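Local coordinates for VP2 (Primate bocaparvovirus 1, PDB 7L0Y), which assembles as sixty copies into the T=1 icosahedral capsid shell, about 26 nm across, of human bocavirus 1, at residues 39-44 against 425-430; 108-113 against 130-135; 274-279 against 361-366; 278-283 against 374-379. One frame throughout, in Å; residues are numbered along the deposited sequence.

Contact 1. Residues 39-44 against 425-430; sequences FITTIQ and IFIKMA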
loop_
_atom_site.group_PDB
_atom_site.type_symbol
_atom_site.label_atom_id
_atom_site.label_comp_id
_atom_site.label_asym_id
_atom_site.label_seq_id
_atom_site.Cartn_x
_atom_site.Cartn_y
_atom_site.Cartn_z
ATOM N N PHE A 39 25.541 10.221 97.482
ATOM C CA PHE A 39 25.339 11.448 98.232
ATOM C C PHE A 39 24.161 11.274 99.175
ATOM O O PHE A 39 23.294 10.428 98.962
ATOM C CB PHE A 39 25.084 12.660 97.321
ATOM C CG PHE A 39 23.800 12.589 96.556
ATOM C CD1 PHE A 39 22.618 13.020 97.123
ATOM C CD2 PHE A 39 23.771 12.116 95.271
ATOM C CE1 PHE A 39 21.455 12.946 96.438
ATOM C CE2 PHE A 39 22.603 12.062 94.579
ATOM C CZ PHE A 39 21.448 12.472 95.160
ATOM N N ILE A 40 24.151 12.070 100.232
ATOM C CA ILE A 40 23.042 12.127 101.169
ATOM C C ILE A 40 22.657 13.583 101.356
ATOM O O ILE A 40 23.523 14.437 101.566
ATOM C CB ILE A 40 23.393 11.470 102.516
ATOM C CG1 ILE A 40 22.174 11.468 103.429
ATOM C CG2 ILE A 40 24.575 12.155 103.180
ATOM C CD1 ILE A 40 22.359 10.674 104.665
ATOM N N THR A 41 21.366 13.868 101.275
ATOM C CA THR A 41 20.854 15.210 101.495
ATOM C C THR A 41 19.746 15.157 102.533
ATOM O O THR A 41 18.942 14.224 102.549
ATOM C CB THR A 41 20.367 15.848 100.182
ATOM O OG1 THR A 41 19.998 17.211 100.411
ATOM C CG2 THR A 41 19.188 15.110 99.594
ATOM N N THR A 42 19.721 16.151 103.405
ATOM C CA THR A 42 18.785 16.224 104.511
ATOM C C THR A 42 18.068 17.564 104.476
ATOM O O THR A 42 18.450 18.478 103.747
ATOM C CB THR A 42 19.500 16.038 105.854
ATOM O OG1 THR A 42 20.482 17.065 106.024
ATOM C CG2 THR A 42 20.193 14.697 105.898
ATOM N N ILE A 43 17.004 17.660 105.268
ATOM C CA ILE A 43 16.241 18.896 105.366
ATOM C C ILE A 43 17.106 19.987 105.981
ATOM O O ILE A 43 17.869 19.746 106.925
ATOM C CB ILE A 43 14.961 18.649 106.180
ATOM C CG1 ILE A 43 14.061 17.667 105.433
ATOM C CG2 ILE A 43 14.219 19.946 106.444
ATOM C CD1 ILE A 43 12.942 17.111 106.258
ATOM N N GLN A 44 16.996 21.197 105.440
ATOM C CA GLN A 44 17.777 22.338 105.885
ATOM C C GLN A 44 16.853 23.436 106.388
ATOM O O GLN A 44 15.809 23.699 105.787
ATOM C CB GLN A 44 18.650 22.882 104.759
ATOM C CG GLN A 44 19.626 21.902 104.167
ATOM C CD GLN A 44 20.538 21.274 105.197
ATOM O OE1 GLN A 44 20.434 20.089 105.482
ATOM N NE2 GLN A 44 21.396 22.076 105.798
ATOM N N ILE A 425 24.029 22.620 90.585
ATOM C CA ILE A 425 22.841 21.800 90.739
ATOM C C ILE A 425 22.361 21.941 92.173
ATOM O O ILE A 425 23.074 21.595 93.116
ATOM C CB ILE A 425 23.125 20.337 90.393
ATOM C CG1 ILE A 425 23.562 20.223 88.942
ATOM C CG2 ILE A 425 21.888 19.507 90.619
ATOM C CD1 ILE A 425 24.184 18.912 88.625
ATOM N N PHE A 426 21.162 22.473 92.335
ATOM C CA PHE A 426 20.531 22.598 93.634
ATOM C C PHE A 426 19.579 21.439 93.833
ATOM O O PHE A 426 18.899 21.016 92.898
ATOM C CB PHE A 426 19.778 23.914 93.752
ATOM C CG PHE A 426 20.653 25.101 93.720
ATOM C CD1 PHE A 426 21.268 25.546 94.868
ATOM C CD2 PHE A 426 20.866 25.779 92.546
ATOM C CE1 PHE A 426 22.068 26.642 94.841
ATOM C CE2 PHE A 426 21.666 26.876 92.525
ATOM C CZ PHE A 426 22.267 27.307 93.676
ATOM N N ILE A 427 19.533 20.928 95.047
ATOM C CA ILE A 427 18.663 19.819 95.377
ATOM C C ILE A 427 18.118 20.034 96.774
ATOM O O ILE A 427 18.856 20.412 97.687
ATOM C CB ILE A 427 19.407 18.476 95.256
ATOM C CG1 ILE A 427 18.516 17.304 95.642
ATOM C CG2 ILE A 427 20.646 18.496 96.057
ATOM C CD1 ILE A 427 19.155 15.982 95.389
ATOM N N LYS A 428 16.820 19.855 96.926
ATOM C CA LYS A 428 16.248 19.717 98.250
ATOM C C LYS A 428 15.148 18.690 98.141
ATOM O O LYS A 428 14.665 18.404 97.048
ATOM C CB LYS A 428 15.677 21.019 98.812
ATOM C CG LYS A 428 14.452 21.492 98.122
ATOM C CD LYS A 428 13.927 22.739 98.761
ATOM C CE LYS A 428 12.633 23.172 98.088
ATOM N NZ LYS A 428 11.525 22.235 98.350
ATOM N N MET A 429 14.754 18.143 99.272
ATOM C CA MET A 429 13.606 17.262 99.273
ATOM C C MET A 429 12.323 18.058 99.329
ATOM O O MET A 429 12.269 19.147 99.906
ATOM C CB MET A 429 13.680 16.315 100.441
ATOM C CG MET A 429 14.742 15.292 100.262
ATOM S SD MET A 429 14.793 14.436 101.788
ATOM C CE MET A 429 15.575 15.710 102.758
ATOM N N ALA A 430 11.294 17.516 98.696
ATOM C CA ALA A 430 9.973 18.095 98.812
ATOM C C ALA A 430 9.580 18.191 100.274
ATOM O O ALA A 430 9.661 17.218 101.024
ATOM C CB ALA A 430 8.958 17.257 98.048
#

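Contact 2. Residues 108-113 against 130-135; sequences YNLQIK and AGVHIF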
loop_
_atom_site.group_PDB
_atom_site.type_symbol
_atom_site.label_atom_id
_atom_site.label_comp_id
_atom_site.label_asym_id
_atom_site.label_seq_id
_atom_site.Cartn_x
_atom_site.Cartn_y
_atom_site.Cartn_z
ATOM N N TYR A 108 20.762 9.899 89.968
ATOM C CA TYR A 108 19.954 8.716 89.721
ATOM C C TYR A 108 19.988 7.818 90.946
ATOM O O TYR A 108 20.678 8.097 91.926
ATOM C CB TYR A 108 20.442 8.002 88.461
ATOM C CG TYR A 108 21.863 7.539 88.542
ATOM C CD1 TYR A 108 22.163 6.236 88.860
ATOM C CD2 TYR A 108 22.906 8.425 88.344
ATOM C CE1 TYR A 108 23.445 5.821 88.939
ATOM C CE2 TYR A 108 24.191 8.024 88.437
ATOM C CZ TYR A 108 24.461 6.718 88.732
ATOM O OH TYR A 108 25.759 6.297 88.815
ATOM N N ASN A 109 19.232 6.725 90.868
ATOM C CA ASN A 109 19.066 5.770 91.965
ATOM C C ASN A 109 18.716 6.471 93.267
ATOM O O ASN A 109 19.315 6.227 94.312
ATOM C CB ASN A 109 20.305 4.899 92.130
ATOM C CG ASN A 109 20.445 3.902 91.022
ATOM O OD1 ASN A 109 19.471 3.561 90.368
ATOM N ND2 ASN A 109 21.655 3.430 90.800
ATOM N N LEU A 110 17.721 7.341 93.202
ATOM C CA LEU A 110 17.358 8.138 94.358
ATOM C C LEU A 110 16.616 7.280 95.368
ATOM O O LEU A 110 15.843 6.395 95.004
ATOM C CB LEU A 110 16.489 9.320 93.947
ATOM C CG LEU A 110 17.153 10.528 93.294
ATOM C CD1 LEU A 110 18.420 10.842 94.039
ATOM C CD2 LEU A 110 17.476 10.263 91.856
ATOM N N GLN A 111 16.855 7.544 96.640
ATOM C CA GLN A 111 16.149 6.888 97.724
ATOM C C GLN A 111 15.730 7.923 98.745
ATOM O O GLN A 111 16.580 8.584 99.339
ATOM C CB GLN A 111 17.029 5.850 98.393
ATOM C CG GLN A 111 17.278 4.631 97.581
ATOM C CD GLN A 111 18.286 3.749 98.238
ATOM O OE1 GLN A 111 19.201 4.227 98.896
ATOM N NE2 GLN A 111 18.102 2.456 98.119
ATOM N N ILE A 112 14.432 8.058 98.958
ATOM C CA ILE A 112 13.912 8.865 100.048
ATOM C C ILE A 112 13.470 7.918 101.149
ATOM O O ILE A 112 12.682 7.001 100.908
ATOM C CB ILE A 112 12.762 9.779 99.598
ATOM C CG1 ILE A 112 13.254 10.777 98.557
ATOM C CG2 ILE A 112 12.237 10.548 100.781
ATOM C CD1 ILE A 112 12.998 10.362 97.142
ATOM N N LYS A 113 14.006 8.117 102.342
ATOM C CA LYS A 113 13.652 7.334 103.509
ATOM C C LYS A 113 12.977 8.252 104.511
ATOM O O LYS A 113 13.392 9.396 104.693
ATOM C CB LYS A 113 14.883 6.700 104.160
ATOM C CG LYS A 113 15.755 5.856 103.262
ATOM C CD LYS A 113 15.092 4.588 102.818
ATOM C CE LYS A 113 15.132 3.543 103.916
ATOM N NZ LYS A 113 14.605 2.227 103.470
ATOM N N ALA A 130 7.614 10.088 97.781
ATOM C CA ALA A 130 8.291 11.341 98.069
ATOM C C ALA A 130 9.212 11.732 96.923
ATOM O O ALA A 130 9.865 10.886 96.311
ATOM C CB ALA A 130 9.076 11.225 99.371
ATOM N N GLY A 131 9.237 13.026 96.615
ATOM C CA GLY A 131 10.089 13.563 95.582
ATOM C C GLY A 131 11.277 14.334 96.132
ATOM O O GLY A 131 11.368 14.656 97.311
ATOM N N VAL A 132 12.205 14.624 95.233
ATOM C CA VAL A 132 13.265 15.586 95.487
ATOM C C VAL A 132 13.240 16.600 94.361
ATOM O O VAL A 132 13.051 16.240 93.196
ATOM C CB VAL A 132 14.660 14.935 95.611
ATOM C CG1 VAL A 132 14.714 14.060 96.819
ATOM C CG2 VAL A 132 15.005 14.139 94.377
ATOM N N HIS A 133 13.395 17.862 94.719
ATOM C CA HIS A 133 13.505 18.947 93.763
ATOM C C HIS A 133 14.950 19.071 93.319
ATOM O O HIS A 133 15.861 19.060 94.146
ATOM C CB HIS A 133 13.025 20.240 94.408
ATOM C CG HIS A 133 11.589 20.208 94.806
ATOM N ND1 HIS A 133 10.568 20.513 93.935
ATOM C CD2 HIS A 133 10.997 19.828 95.959
ATOM C CE1 HIS A 133 9.410 20.370 94.551
ATOM N NE2 HIS A 133 9.642 19.951 95.778
ATOM N N ILE A 134 15.156 19.159 92.017
ATOM C CA ILE A 134 16.481 19.288 91.437
ATOM C C ILE A 134 16.396 20.298 90.314
ATOM O O ILE A 134 15.516 20.204 89.455
ATOM C CB ILE A 134 17.011 17.944 90.904
ATOM C CG1 ILE A 134 17.176 16.944 92.040
ATOM C CG2 ILE A 134 18.337 18.134 90.217
ATOM C CD1 ILE A 134 17.405 15.550 91.583
ATOM N N PHE A 135 17.295 21.269 90.318
ATOM C CA PHE A 135 17.476 22.058 89.118
ATOM C C PHE A 135 18.901 22.569 89.098
ATOM O O PHE A 135 19.529 22.752 90.139
ATOM C CB PHE A 135 16.486 23.220 89.029
ATOM C CG PHE A 135 16.781 24.329 89.964
ATOM C CD1 PHE A 135 17.427 25.460 89.517
ATOM C CD2 PHE A 135 16.478 24.220 91.293
ATOM C CE1 PHE A 135 17.716 26.473 90.368
ATOM C CE2 PHE A 135 16.769 25.230 92.144
ATOM C CZ PHE A 135 17.387 26.356 91.681
#

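Contact 3. Residues 274-279 against 361-366; sequences WMTGPG and QLLYKG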
loop_
_atom_site.group_PDB
_atom_site.type_symbol
_atom_site.label_atom_id
_atom_site.label_comp_id
_atom_site.label_asym_id
_atom_site.label_seq_id
_atom_site.Cartn_x
_atom_site.Cartn_y
_atom_site.Cartn_z
ATOM N N TRP A 274 61.586 42.669 78.982
ATOM C CA TRP A 274 60.504 41.994 79.670
ATOM C C TRP A 274 60.594 42.225 81.169
ATOM O O TRP A 274 61.672 42.160 81.759
ATOM C CB TRP A 274 60.514 40.508 79.324
ATOM C CG TRP A 274 60.341 40.355 77.861
ATOM C CD1 TRP A 274 61.294 40.028 76.952
ATOM C CD2 TRP A 274 59.170 40.672 77.113
ATOM N NE1 TRP A 274 60.774 40.055 75.687
ATOM C CE2 TRP A 274 59.468 40.454 75.760
ATOM C CE3 TRP A 274 57.886 41.085 77.461
ATOM C CZ2 TRP A 274 58.530 40.636 74.756
ATOM C CZ3 TRP A 274 56.963 41.267 76.470
ATOM C CH2 TRP A 274 57.285 41.044 75.132
ATOM N N MET A 275 59.446 42.499 81.772
ATOM C CA MET A 275 59.341 43.019 83.123
ATOM C C MET A 275 58.778 41.963 84.062
ATOM O O MET A 275 58.045 41.065 83.647
ATOM C CB MET A 275 58.460 44.284 83.130
ATOM C CG MET A 275 58.108 44.835 84.497
ATOM S SD MET A 275 59.511 45.313 85.497
ATOM C CE MET A 275 59.947 46.854 84.737
ATOM N N THR A 276 59.167 42.063 85.328
ATOM C CA THR A 276 58.562 41.262 86.380
ATOM C C THR A 276 57.046 41.410 86.354
ATOM O O THR A 276 56.520 42.507 86.177
ATOM C CB THR A 276 59.107 41.706 87.735
ATOM O OG1 THR A 276 60.519 41.508 87.769
ATOM C CG2 THR A 276 58.487 40.923 88.840
ATOM N N GLY A 277 56.339 40.301 86.520
ATOM C CA GLY A 277 54.897 40.328 86.557
ATOM C C GLY A 277 54.358 41.025 87.789
ATOM O O GLY A 277 55.103 41.407 88.694
ATOM N N PRO A 278 53.042 41.194 87.853
ATOM C CA PRO A 278 52.457 42.001 88.926
ATOM C C PRO A 278 52.467 41.266 90.258
ATOM O O PRO A 278 52.429 40.037 90.320
ATOM C CB PRO A 278 51.028 42.240 88.442
ATOM C CG PRO A 278 51.061 41.951 86.993
ATOM C CD PRO A 278 52.050 40.861 86.827
ATOM N N GLY A 279 52.518 42.038 91.329
ATOM C CA GLY A 279 52.355 41.487 92.649
ATOM C C GLY A 279 52.514 42.552 93.700
ATOM O O GLY A 279 53.113 43.598 93.448
ATOM N N GLN A 361 59.183 35.766 90.691
ATOM C CA GLN A 361 59.866 36.895 90.090
ATOM C C GLN A 361 60.082 37.992 91.124
ATOM O O GLN A 361 59.337 38.110 92.097
ATOM C CB GLN A 361 59.047 37.425 88.919
ATOM C CG GLN A 361 58.728 36.379 87.870
ATOM C CD GLN A 361 57.916 36.933 86.727
ATOM O OE1 GLN A 361 57.326 38.001 86.833
ATOM N NE2 GLN A 361 57.855 36.193 85.633
ATOM N N LEU A 362 61.118 38.796 90.915
ATOM C CA LEU A 362 61.376 39.938 91.777
ATOM C C LEU A 362 61.849 41.117 90.947
ATOM O O LEU A 362 62.413 40.948 89.867
ATOM C CB LEU A 362 62.414 39.625 92.856
ATOM C CG LEU A 362 62.007 38.651 93.958
ATOM C CD1 LEU A 362 63.192 38.356 94.838
ATOM C CD2 LEU A 362 60.866 39.227 94.773
ATOM N N LEU A 363 61.609 42.316 91.461
ATOM C CA LEU A 363 62.061 43.543 90.830
ATOM C C LEU A 363 62.897 44.320 91.831
ATOM O O LEU A 363 62.505 44.460 92.991
ATOM C CB LEU A 363 60.880 44.382 90.337
ATOM C CG LEU A 363 61.237 45.657 89.574
ATOM C CD1 LEU A 363 62.021 45.309 88.326
ATOM C CD2 LEU A 363 59.993 46.431 89.205
ATOM N N TYR A 364 64.052 44.803 91.391
ATOM C CA TYR A 364 64.964 45.559 92.243
ATOM C C TYR A 364 65.207 46.929 91.640
ATOM O O TYR A 364 65.594 47.046 90.475
ATOM C CB TYR A 364 66.266 44.797 92.465
ATOM C CG TYR A 364 66.056 43.667 93.419
ATOM C CD1 TYR A 364 66.267 43.841 94.771
ATOM C CD2 TYR A 364 65.564 42.451 92.983
ATOM C CE1 TYR A 364 66.046 42.831 95.651
ATOM C CE2 TYR A 364 65.334 41.434 93.861
ATOM C CZ TYR A 364 65.576 41.630 95.197
ATOM O OH TYR A 364 65.349 40.616 96.093
ATOM N N LYS A 365 64.953 47.954 92.438
ATOM C CA LYS A 365 65.143 49.327 92.010
ATOM C C LYS A 365 66.538 49.791 92.383
ATOM O O LYS A 365 66.908 49.821 93.558
ATOM C CB LYS A 365 64.102 50.228 92.667
ATOM C CG LYS A 365 64.183 51.674 92.269
ATOM C CD LYS A 365 63.204 52.521 93.055
ATOM C CE LYS A 365 61.774 52.196 92.706
ATOM N NZ LYS A 365 61.478 52.524 91.293
ATOM N N GLY A 366 67.324 50.126 91.377
ATOM C CA GLY A 366 68.595 50.749 91.644
ATOM C C GLY A 366 68.483 52.178 92.130
ATOM O O GLY A 366 67.842 53.015 91.495
#

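Contact 4. Residues 278-283 against 374-379; sequences PGLLSA and VGDIWM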
loop_
_atom_site.group_PDB
_atom_site.type_symbol
_atom_site.label_atom_id
_atom_site.label_comp_id
_atom_site.label_asym_id
_atom_site.label_seq_id
_atom_site.Cartn_x
_atom_site.Cartn_y
_atom_site.Cartn_z
ATOM N N PRO A 278 53.042 41.194 87.853
ATOM C CA PRO A 278 52.457 42.001 88.926
ATOM C C PRO A 278 52.467 41.266 90.258
ATOM O O PRO A 278 52.429 40.037 90.320
ATOM C CB PRO A 278 51.028 42.240 88.442
ATOM C CG PRO A 278 51.061 41.951 86.993
ATOM C CD PRO A 278 52.050 40.861 86.827
ATOM N N GLY A 279 52.518 42.038 91.329
ATOM C CA GLY A 279 52.355 41.487 92.649
ATOM C C GLY A 279 52.514 42.552 93.700
ATOM O O GLY A 279 53.113 43.598 93.448
ATOM N N LEU A 280 51.998 42.287 94.890
ATOM C CA LEU A 280 51.993 43.237 95.990
ATOM C C LEU A 280 52.598 42.573 97.216
ATOM O O LEU A 280 51.988 41.680 97.807
ATOM C CB LEU A 280 50.559 43.698 96.240
ATOM C CG LEU A 280 50.043 44.998 95.616
ATOM C CD1 LEU A 280 50.401 45.166 94.165
ATOM C CD2 LEU A 280 48.531 44.965 95.722
ATOM N N LEU A 281 53.806 42.996 97.581
ATOM C CA LEU A 281 54.493 42.517 98.773
ATOM C C LEU A 281 54.467 43.455 99.968
ATOM O O LEU A 281 54.986 43.079 101.021
ATOM C CB LEU A 281 55.954 42.187 98.446
ATOM C CG LEU A 281 56.308 40.814 97.870
ATOM C CD1 LEU A 281 55.202 40.133 97.065
ATOM C CD2 LEU A 281 57.659 40.878 97.140
ATOM N N SER A 282 53.893 44.649 99.854
ATOM C CA SER A 282 54.124 45.653 100.888
ATOM C C SER A 282 53.258 45.416 102.118
ATOM O O SER A 282 53.642 45.779 103.233
ATOM C CB SER A 282 53.883 47.046 100.321
ATOM O OG SER A 282 54.799 47.319 99.279
ATOM N N ALA A 283 52.086 44.822 101.938
ATOM C CA ALA A 283 51.162 44.652 103.048
ATOM C C ALA A 283 51.521 43.440 103.898
ATOM O O ALA A 283 52.141 42.486 103.431
ATOM C CB ALA A 283 49.735 44.519 102.531
ATOM N N VAL A 374 61.572 46.180 95.040
ATOM C CA VAL A 374 60.359 46.952 94.811
ATOM C C VAL A 374 59.199 46.182 95.425
ATOM O O VAL A 374 58.912 45.053 95.019
ATOM C CB VAL A 374 60.129 47.193 93.313
ATOM C CG1 VAL A 374 58.818 47.924 93.085
ATOM C CG2 VAL A 374 61.287 47.959 92.718
ATOM N N GLY A 375 58.539 46.789 96.410
ATOM C CA GLY A 375 57.484 46.081 97.118
ATOM C C GLY A 375 56.255 45.841 96.265
ATOM O O GLY A 375 55.842 44.699 96.056
ATOM N N ASP A 376 55.661 46.910 95.750
ATOM C CA ASP A 376 54.451 46.817 94.949
ATOM C C ASP A 376 54.802 47.025 93.491
ATOM O O ASP A 376 55.131 48.137 93.079
ATOM C CB ASP A 376 53.409 47.846 95.375
ATOM C CG ASP A 376 52.783 47.518 96.699
ATOM O OD1 ASP A 376 52.918 46.363 97.149
ATOM O OD2 ASP A 376 52.154 48.416 97.291
ATOM N N ILE A 377 54.729 45.959 92.720
ATOM C CA ILE A 377 54.841 46.042 91.278
ATOM C C ILE A 377 53.446 45.876 90.709
ATOM O O ILE A 377 52.782 44.857 90.924
ATOM C CB ILE A 377 55.829 45.019 90.709
ATOM C CG1 ILE A 377 55.766 45.041 89.188
ATOM C CG2 ILE A 377 55.587 43.654 91.259
ATOM C CD1 ILE A 377 56.910 44.373 88.547
ATOM N N TRP A 378 52.992 46.895 90.009
ATOM C CA TRP A 378 51.665 46.899 89.449
ATOM C C TRP A 378 51.705 46.327 88.043
ATOM O O TRP A 378 52.754 45.965 87.517
ATOM C CB TRP A 378 51.114 48.315 89.476
ATOM C CG TRP A 378 50.941 48.799 90.850
ATOM C CD1 TRP A 378 51.867 49.428 91.612
ATOM C CD2 TRP A 378 49.759 48.710 91.641
ATOM N NE1 TRP A 378 51.345 49.725 92.838
ATOM C CE2 TRP A 378 50.046 49.298 92.880
ATOM C CE3 TRP A 378 48.483 48.190 91.420
ATOM C CZ2 TRP A 378 49.108 49.385 93.894
ATOM C CZ3 TRP A 378 47.560 48.274 92.424
ATOM C CH2 TRP A 378 47.872 48.868 93.647
ATOM N N MET A 379 50.543 46.234 87.430
ATOM C CA MET A 379 50.482 45.851 86.034
ATOM C C MET A 379 51.237 46.890 85.216
ATOM O O MET A 379 51.144 48.087 85.476
ATOM C CB MET A 379 49.017 45.725 85.628
ATOM C CG MET A 379 48.697 45.186 84.282
ATOM S SD MET A 379 46.929 44.824 84.270
ATOM C CE MET A 379 46.650 44.434 82.557
#

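Contact 1. Residues 39-44 against 425-430
Thr41 and Ile427 are tied together through a third residue: the hydroxyl of Thr72, on strand 71-74, is hydrogen-bonded both to Thr41 OG1 and to the backbone O of Ile427. This polar bridge is set among apolar side chains, and threonine suits it because its other branch is a methyl. Thr41 CG2 faces Ile427 CD1 at 4.3 Å. That same CD1 also lies 4.0 Å from Phe39 CE1, meeting the ring obliquely. Ile427 sends CG1 anti to its backbone N (chi1 178°), which carries the terminal methyl out to both partners. Strands 39-42 and 425-429 share no backbone bond; their axes pass 7.0 Å apart at 59°, consistent with strands from two facing sheets. In jelly-roll terms they are strands B and H, one from each sheet of the capsid protein's beta-sandwich. Near the other end of the contact, Met429 of strand 425-429 bends at chi3 (-73°) and lays CE against the backbone, 3.5 Å from Ile43 N, and 3.6 Å from Ile43 CG1, the two side chains crossing at about a right angle. Flexible and apolar, methionine can fit such an irregular surface. Phe74 meets the Phe39 ring edge-to-face, and Val452 also packs on Phe39.

Contact 2. Residues 108-113 against 130-135
The flat group met by Ile112 is the peptide that joins Ala130 to Gly131. The CD1 methyl lies to one side of its plane and past the carbonyl oxygen, 3.3 Å from Ala130 O. The aromatic rings of 130-135 look elsewhere: Phe135 stacks on His207 and takes Trp71 edge-to-face, while the ring of His133 stands at about 90° to Trp20 of a neighbouring subunit. Ile112 uses its other branch as well, bringing CG2 to 3.5 Å from Ala130 CB. With CG1 beside the backbone N and CG2 anti to it (chi1 -63°), the beta-branched side chain spreads over two residues at once, and the small methyl of alanine lets the backbones come near, 6.5 Å between the CA atoms of Ile112 and Ala130. Here strands D and E of the jelly roll, 95-118 and 132-137, face each other across the sandwich. The chain between them includes strand 121-126, which pairs back on 95-118, as in the DE ribbon that surrounds the fivefold channel of parvovirus capsids. Farther into the sandwich, Ile112 CG1 passes Val132 CG1 at 4.0 Å, the two side chains sliding by in opposite directions. Leu110 CG reaches Val132 CG2 at 4.3 Å, and Leu210 touches both of these residues. Gln111 points the other way, packing against Ala130 of a neighbouring subunit.

Contact 3. Residues 274-279 against 361-366
Segment 274-279, irregular up to the start of strand 279-280, comes up beside strand 361-366, and the backbones are nearest at Thr276 and Gln361, whose CA atoms are 5.9 Å apart. Two hydrogen bonds, each involving one side chain, close the gap. Gln361 extends beyond CG (chi2 180°), so that OE1 reaches the N-H of Gly277; the bond is nearly straight, 171° at the hydrogen, although its modelled 2.5 Å is doubtfully short. The other end of the amide, NE2, is hydrogen-bonded to Val384 O, and this pair of bonds fixes which way the group is turned. In return Thr276 OG1 donates to Leu362 O at 2.9 Å, approaching from above the carbonyl plane rather than within it. The threonine's apolar branch, CG2, lies alongside Gln361 CB at 3.5 Å. Met275, bent at chi2 and chi3, crosses Leu363 at about a right angle and sets SD 3.8 Å from Leu363 CD1. Both segments belong to the long GH loop of the parvovirus capsid protein. Ile377 of strand 376-377 touches Met275, Thr276 and Leu363 alike. Strand 361-366 pairs with strand 371-373 in its own chain and also, antiparallel, with a strand of a neighbouring subunit, so the sheet continues across the interface.

Contact 4. Residues 278-283 against 374-379
Backbone hydrogen bonds set the frame. Gly279 and Ile377 form an antiparallel hydrogen-bonded pair, Gly279 N reaching Ile377 O at 2.9 Å and Ile377 N reaching Gly279 O at 3.0 Å; the fully extended phi of Gly279 (177°) is easy for glycine. Leu280 and Asp376 follow as a non-hydrogen-bonded pair, after which Leu281 N donates to Gly375 O at 3.1 Å. Of the side-chain polar contacts, Asp376 OD1 receives two weak hydrogen bonds from Ser282, one from OG at 3.0 Å and one from N at 3.3 Å. Asp376 turns CG beside its backbone N (chi1 -72°), swinging OD1 toward the serine, while OD2 makes a salt bridge with Lys365 of a neighbouring subunit. Among the apolar contacts, Leu280 CD1 sits over one face of the Trp378 indole in a CH-pi contact, 4.2 Å from the centroid of the six-membered ring and 5° off its normal. Pro278, rigid and without an N-H, rests CG 4.1 Å from Met379 CA. The Trp378 ring also meets Trp378 of two neighbouring subunits edge-to-face. This two-stranded antiparallel pairing belongs to the long GH loop of the parvovirus capsid protein, and the mutual tryptophans are consistent with its position at an icosahedral threefold axis.

The four contacts form two pairs on opposite sides of the chain's centre. Contacts 1 and 2, with centres 8 Å apart, lie in the jelly-roll core, each spanning its two sheets; in one of these, strands 132-137 and 424-429 are neighbours. Contacts 3 and 4, centres 9 Å apart, lie in the GH loop, share Pro278 and Gly279, and are joined by the probable backbone bond of Leu363 O with Val374 N. About 49 Å separates the centres of contacts 1 and 3. Along the chain, contact 1 spans the other three, and contact 2 closes before contacts 3 and 4 open. The core thus brackets the long insertion, and both regions meet neighbouring subunits in the shell.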